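Long-range contacts in putative phosphomethylpyrimidine kinase (Bacteroides thetaiotaomicron, PDB 3MBH), which probably phosphorylates pyridoxal, a form of vitamin B6, at the expense of ATP: residues A80-Y85 with L108-P113; Q93-F98 with R134-K139. All coordinates share one frame; numbering follows the deposited sequence.

Overall arrangement
Interaction 1 joins two neighbouring parallel strands of the central sheet, and interaction 2 joins two helices that lie against one face of it; their centres are about 10 Å apart. Helix 91-102 belongs to both stories, for it is the crossover between the strands of interaction 1 and a partner in interaction 2. The layers meet where Thr83 CG2 packs on Val95 CG1 at 3.9 Å and Thr83 OG1 on Leu136 CD2 at 4.0 Å. Beyond strand 80-83, Tyr85 reaches the bound pyridoxal, whereas the side chain of Leu136 stays about 13 Å from it. Asp97, a zinc ligand seen in a structure of this protein, has no zinc bound to it in this chain.

Interaction 1: residues A80-Y85 with L108-P113; sequences AIYTGY and LIVADP. With PXL (3-hydroxy-5-(hydroxymethyl)-2-methylisonicotinaldehyde), chain G.
Ile81 and Ile109 lie side by side on adjacent parallel strands, the two ends of a beta-alpha-beta crossover in the ribokinase-like alpha/beta fold. With chi2 at -50°, the CD1 methyl of Ile109 is turned back over its neighbour, 3.8 Å from Ile81 CB. Beta-branched isoleucine suits the extended backbone, and its apolar bulk suits a face that helix 91-102 covers. Farther along it, Ala111 offers just a methyl, and Thr83 OG1 can settle 3.3 Å from Ala111 CB. On the other face Val110 CG1 meets Tyr82 CD1 at 4.1 Å, under helix 223-236.

Between these layers four backbone hydrogen bonds zip the strands: Ile81 N to Leu108 O, Val110 N to Ile81 O, Thr83 N to Val110 O and Asp112 N to Thr83 O. Ile81 and Thr83 thus bond to strand 108-111, while Ala80, Tyr82 and Gly84 bond to strand 9-17.

Past the strand ends the contact becomes polar. Gly84 (phi -146°, psi -125°) adopts a backbone shape that a side chain would make costly. Water 1 accepts from Tyr82 OH and donates to Asp112 OD2 at 2.7 Å, tying the phenol to the carboxylate, and water 2 accepts a hydrogen bond from Thr83 OG1 while donating to Gly84 O and Asp112 O. At the pocket the Tyr85 ring lies over the N1-C2 side of pyridoxal, the PXL methyl C2A standing 3.7 Å above the tyrosine plane, over the ring centre.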
loop_
_atom_site.group_PDB
_atom_site.type_symbol
_atom_site.label_atom_id
_atom_site.label_comp_id
_atom_site.label_asym_id
_atom_site.label_seq_id
_atom_site.Cartn_x
_atom_site.Cartn_y
_atom_site.Cartn_z
ATOM N N ALA A 80 -26.661 3.005 9.052
ATOM C CA ALA A 80 -27.106 3.917 8.039
ATOM C C ALA A 80 -28.111 3.269 7.138
ATOM O O ALA A 80 -28.154 2.065 7.063
ATOM C CB ALA A 80 -25.942 4.435 7.239
ATOM N N ILE A 81 -28.933 4.092 6.488
ATOM C CA ILE A 81 -29.900 3.659 5.478
ATOM C C ILE A 81 -29.708 4.587 4.278
ATOM O O ILE A 81 -29.709 5.820 4.412
ATOM C CB ILE A 81 -31.379 3.748 5.937
ATOM C CG1 ILE A 81 -31.582 2.902 7.192
ATOM C CG2 ILE A 81 -32.347 3.341 4.753
ATOM C CD1 ILE A 81 -32.934 2.986 7.851
ATOM N N TYR A 82 -29.512 3.954 3.109
ATOM C CA TYR A 82 -29.139 4.675 1.905
ATOM C C TYR A 82 -30.044 4.195 0.807
ATOM O O TYR A 82 -29.972 3.031 0.380
ATOM C CB TYR A 82 -27.642 4.415 1.616
ATOM C CG TYR A 82 -27.112 4.739 0.238
ATOM C CD1 TYR A 82 -27.734 5.670 -0.588
ATOM C CD2 TYR A 82 -25.931 4.159 -0.220
ATOM C CE1 TYR A 82 -27.267 5.914 -1.851
ATOM C CE2 TYR A 82 -25.444 4.424 -1.483
ATOM C CZ TYR A 82 -26.081 5.314 -2.283
ATOM O OH TYR A 82 -25.630 5.596 -3.557
ATOM N N THR A 83 -30.816 5.126 0.277
ATOM C CA THR A 83 -31.804 4.807 -0.712
ATOM C C THR A 83 -31.458 5.393 -2.057
ATOM O O THR A 83 -30.835 6.456 -2.146
ATOM C CB THR A 83 -33.237 5.320 -0.295
ATOM O OG1 THR A 83 -33.354 6.738 -0.506
ATOM C CG2 THR A 83 -33.525 4.987 1.115
ATOM N N GLY A 84 -31.941 4.734 -3.111
ATOM C CA GLY A 84 -31.810 5.239 -4.466
ATOM C C GLY A 84 -32.999 4.887 -5.349
ATOM O O GLY A 84 -34.200 5.250 -5.050
ATOM N N TYR A 85 -32.702 4.259 -6.470
ATOM C CA TYR A 85 -33.734 3.907 -7.437
ATOM C C TYR A 85 -34.786 2.996 -6.783
ATOM O O TYR A 85 -34.470 1.953 -6.297
ATOM C CB TYR A 85 -33.092 3.244 -8.653
ATOM C CG TYR A 85 -34.014 2.928 -9.823
ATOM C CD1 TYR A 85 -34.900 1.853 -9.758
ATOM C CD2 TYR A 85 -34.022 3.721 -10.986
ATOM C CE1 TYR A 85 -35.742 1.553 -10.800
ATOM C CE2 TYR A 85 -34.850 3.405 -12.033
ATOM C CZ TYR A 85 -35.728 2.321 -11.922
ATOM O OH TYR A 85 -36.563 1.979 -12.952
ATOM N N LEU A 108 -27.445 7.689 9.962
ATOM C CA LEU A 108 -27.262 8.556 8.826
ATOM C C LEU A 108 -28.263 8.003 7.834
ATOM O O LEU A 108 -28.174 6.827 7.509
ATOM C CB LEU A 108 -25.831 8.375 8.324
ATOM C CG LEU A 108 -25.464 9.193 7.097
ATOM C CD1 LEU A 108 -25.467 10.669 7.405
ATOM C CD2 LEU A 108 -24.132 8.704 6.583
ATOM N N ILE A 109 -29.245 8.809 7.462
ATOM C CA ILE A 109 -30.216 8.487 6.454
ATOM C C ILE A 109 -29.842 9.305 5.203
ATOM O O ILE A 109 -29.829 10.573 5.225
ATOM C CB ILE A 109 -31.691 8.784 6.893
ATOM C CG1 ILE A 109 -32.007 8.164 8.268
ATOM C CG2 ILE A 109 -32.662 8.341 5.821
ATOM C CD1 ILE A 109 -31.623 6.618 8.458
ATOM N N VAL A 110 -29.504 8.572 4.139
ATOM C CA VAL A 110 -29.127 9.159 2.871
ATOM C C VAL A 110 -30.120 8.773 1.802
ATOM O O VAL A 110 -30.381 7.570 1.598
ATOM C CB VAL A 110 -27.706 8.714 2.446
ATOM C CG1 VAL A 110 -27.299 9.374 1.080
ATOM C CG2 VAL A 110 -26.699 9.041 3.524
ATOM N N ALA A 111 -30.669 9.765 1.089
ATOM C CA ALA A 111 -31.546 9.467 -0.008
ATOM C C ALA A 111 -30.996 10.168 -1.232
ATOM O O ALA A 111 -30.897 11.420 -1.273
ATOM C CB ALA A 111 -33.007 9.915 0.262
ATOM N N ASP A 112 -30.637 9.362 -2.224
ATOM C CA ASP A 112 -30.414 9.863 -3.550
ATOM C C ASP A 112 -31.793 9.869 -4.232
ATOM O O ASP A 112 -32.404 8.829 -4.410
ATOM C CB ASP A 112 -29.373 8.970 -4.285
ATOM C CG ASP A 112 -29.055 9.466 -5.690
ATOM O OD1 ASP A 112 -29.772 10.379 -6.212
ATOM O OD2 ASP A 112 -28.087 8.921 -6.313
ATOM N N PRO A 113 -32.332 11.062 -4.547
ATOM C CA PRO A 113 -33.672 11.119 -5.112
ATOM C C PRO A 113 -33.687 10.758 -6.613
ATOM O O PRO A 113 -33.946 11.628 -7.447
ATOM C CB PRO A 113 -34.092 12.582 -4.857
ATOM C CG PRO A 113 -32.818 13.326 -5.006
ATOM C CD PRO A 113 -31.707 12.385 -4.496
HETATM O OP4 PXL G . -29.229 5.589 -9.958
HETATM C C5A PXL G . -29.281 5.479 -11.372
HETATM C C5 PXL G . -30.080 4.224 -11.740
HETATM C C6 PXL G . -30.362 3.176 -10.886
HETATM N N1 PXL G . -31.090 2.128 -11.270
HETATM C C2 PXL G . -31.596 1.915 -12.502
HETATM C C3 PXL G . -31.346 2.956 -13.509
HETATM C C4 PXL G . -30.583 4.152 -13.080
HETATM C C4A PXL G . -30.203 5.246 -13.971
HETATM O O4A PXL G . -30.344 4.971 -15.121
HETATM O O3 PXL G . -31.820 2.921 -14.765
HETATM C C2A PXL G . -32.346 0.612 -12.721
HETATM O O HOH W 1 -27.544 6.489 -5.319
HETATM O O HOH W 2 -34.310 7.235 -3.042
#

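Interaction 2: residues Q93-F98 with R134-K139; sequences QIVSDF and RHLITK
Val95 and Leu136 make the apolar part of this contact between helices 91-102 and 127-136, neighbours in the helical layer on one face of the alpha/beta sheet. Their methyls meet at Val95 CG1 and Leu136 CD1, 4.0 Å apart, and both side chains also rest on Thr83 of the strand beneath. Leu136 CD1 further packs against Ser96 OG at 3.5 Å. Serine suits this closely packed position because it is small and its hydroxyl is hydrogen-bonded to Ile92 O, one turn back. All contacts given for this hydroxyl hold for one of two modelled conformers.

Polar groups gather round His135. With its CG anti to the backbone N (chi1 -178°), it carries its imidazole across to the other helix, where Ser96 OG packs at the ring edge, 3.7 Å from His135 CD2. The Gln93 side chain crosses that of His135 at about a right angle, amide and ring planes 37° apart, with Gln93 NE2 3.1 Å from His135 NE2. With an alanine in place of His135, the Gln93 amide would probably lose its neighbour and be freer to turn, and a gap would open beside Ser96.

His135 O takes two bonds from Thr138, one from N and one, in the carbonyl plane, from OG1 at 2.6 Å.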
loop_
_atom_site.group_PDB
_atom_site.type_symbol
_atom_site.label_atom_id
_atom_site.label_comp_id
_atom_site.label_asym_id
_atom_site.label_seq_id
_atom_site.Cartn_x
_atom_site.Cartn_y
_atom_site.Cartn_z
ATOM N N GLN A 93 -43.671 5.075 0.651
ATOM C CA GLN A 93 -44.225 5.000 2.005
ATOM C C GLN A 93 -43.695 3.804 2.791
ATOM O O GLN A 93 -43.508 3.871 3.989
ATOM C CB GLN A 93 -45.745 5.008 1.974
ATOM C CG GLN A 93 -46.354 6.381 1.969
ATOM C CD GLN A 93 -45.950 7.275 3.193
ATOM O OE1 GLN A 93 -45.880 6.828 4.355
ATOM N NE2 GLN A 93 -45.666 8.522 2.900
ATOM N N ILE A 94 -43.468 2.713 2.099
ATOM C CA ILE A 94 -42.812 1.529 2.701
ATOM C C ILE A 94 -41.429 1.904 3.207
ATOM O O ILE A 94 -41.020 1.562 4.336
ATOM C CB ILE A 94 -42.727 0.333 1.727
ATOM C CG1 ILE A 94 -44.141 -0.130 1.386
ATOM C CG2 ILE A 94 -41.892 -0.807 2.369
ATOM C CD1 ILE A 94 -44.267 -1.080 0.169
ATOM N N VAL A 95 -40.719 2.648 2.386
ATOM C CA VAL A 95 -39.367 3.046 2.723
ATOM C C VAL A 95 -39.385 4.100 3.828
ATOM O O VAL A 95 -38.571 4.035 4.721
ATOM C CB VAL A 95 -38.606 3.517 1.489
ATOM C CG1 VAL A 95 -37.245 4.073 1.885
ATOM C CG2 VAL A 95 -38.434 2.304 0.502
ATOM N N SER A 96 -40.318 5.046 3.771
ATOM C CA SER A 96 -40.456 6.025 4.849
ATOM C C SER A 96 -40.687 5.348 6.209
ATOM O O SER A 96 -40.076 5.726 7.219
ATOM C CB SER A 96 -41.573 7.014 4.536
ATOM O OG SER A 96 -41.386 7.582 3.258
ATOM N N ASP A 97 -41.558 4.347 6.230
ATOM C CA ASP A 97 -41.818 3.560 7.457
ATOM C C ASP A 97 -40.608 2.771 7.924
ATOM O O ASP A 97 -40.398 2.631 9.124
ATOM C CB ASP A 97 -43.000 2.605 7.254
ATOM C CG ASP A 97 -44.334 3.330 7.282
ATOM O OD1 ASP A 97 -44.357 4.479 7.753
ATOM O OD2 ASP A 97 -45.357 2.775 6.828
ATOM N N PHE A 98 -39.817 2.264 6.972
ATOM C CA PHE A 98 -38.611 1.544 7.260
ATOM C C PHE A 98 -37.620 2.442 7.984
ATOM O O PHE A 98 -37.119 2.064 9.043
ATOM C CB PHE A 98 -38.006 0.991 5.973
ATOM C CG PHE A 98 -36.667 0.356 6.149
ATOM C CD1 PHE A 98 -36.498 -0.705 6.998
ATOM C CD2 PHE A 98 -35.557 0.851 5.477
ATOM C CE1 PHE A 98 -35.242 -1.302 7.157
ATOM C CE2 PHE A 98 -34.296 0.266 5.626
ATOM C CZ PHE A 98 -34.131 -0.809 6.484
ATOM N N ARG A 134 -40.693 13.592 -3.399
ATOM C CA ARG A 134 -40.761 14.816 -2.625
ATOM C C ARG A 134 -41.051 14.564 -1.140
ATOM O O ARG A 134 -40.549 15.279 -0.275
ATOM C CB ARG A 134 -41.841 15.775 -3.181
ATOM C CG ARG A 134 -41.437 16.458 -4.473
ATOM C CD ARG A 134 -42.577 17.274 -5.012
ATOM N NE ARG A 134 -42.304 17.708 -6.372
ATOM C CZ ARG A 134 -43.224 17.924 -7.300
ATOM N NH1 ARG A 134 -44.501 17.716 -7.037
ATOM N NH2 ARG A 134 -42.871 18.336 -8.504
ATOM N N HIS A 135 -41.848 13.543 -0.851
ATOM C CA HIS A 135 -42.087 13.135 0.509
ATOM C C HIS A 135 -40.880 12.433 1.139
ATOM O O HIS A 135 -40.509 12.744 2.277
ATOM C CB HIS A 135 -43.308 12.193 0.638
ATOM C CG HIS A 135 -43.591 11.790 2.053
ATOM N ND1 HIS A 135 -44.071 12.678 2.993
ATOM C CD2 HIS A 135 -43.414 10.618 2.702
ATOM C CE1 HIS A 135 -44.216 12.057 4.152
ATOM N NE2 HIS A 135 -43.841 10.802 4.001
ATOM N N LEU A 136 -40.314 11.483 0.420
ATOM C CA LEU A 136 -39.224 10.692 0.956
ATOM C C LEU A 136 -38.033 11.584 1.357
ATOM O O LEU A 136 -37.411 11.348 2.393
ATOM C CB LEU A 136 -38.774 9.618 -0.026
ATOM C CG LEU A 136 -37.692 8.681 0.532
ATOM C CD1 LEU A 136 -38.179 7.976 1.839
ATOM C CD2 LEU A 136 -37.192 7.676 -0.546
ATOM N N ILE A 137 -37.737 12.624 0.590
ATOM C CA ILE A 137 -36.561 13.431 0.952
ATOM C C ILE A 137 -36.715 14.121 2.325
ATOM O O ILE A 137 -35.711 14.426 2.940
ATOM C CB ILE A 137 -36.118 14.463 -0.108
ATOM C CG1 ILE A 137 -37.198 15.556 -0.320
ATOM C CG2 ILE A 137 -35.621 13.749 -1.386
ATOM C CD1 ILE A 137 -36.682 16.735 -0.985
ATOM N N THR A 138 -37.952 14.313 2.808
ATOM C CA THR A 138 -38.199 15.000 4.068
ATOM C C THR A 138 -37.719 14.141 5.224
ATOM O O THR A 138 -37.569 14.627 6.361
ATOM C CB THR A 138 -39.708 15.345 4.301
ATOM O OG1 THR A 138 -40.486 14.153 4.458
ATOM C CG2 THR A 138 -40.273 16.163 3.151
ATOM N N LYS A 139 -37.461 12.875 4.940
ATOM C CA LYS A 139 -37.113 11.930 5.961
ATOM C C LYS A 139 -35.611 11.701 6.034
ATOM O O LYS A 139 -35.179 11.038 6.956
ATOM C CB LYS A 139 -37.827 10.596 5.745
ATOM C CG LYS A 139 -39.353 10.718 5.616
ATOM C CD LYS A 139 -39.986 11.314 6.825
ATOM C CE LYS A 139 -41.544 11.194 6.798
ATOM N NZ LYS A 139 -42.188 12.066 7.860
#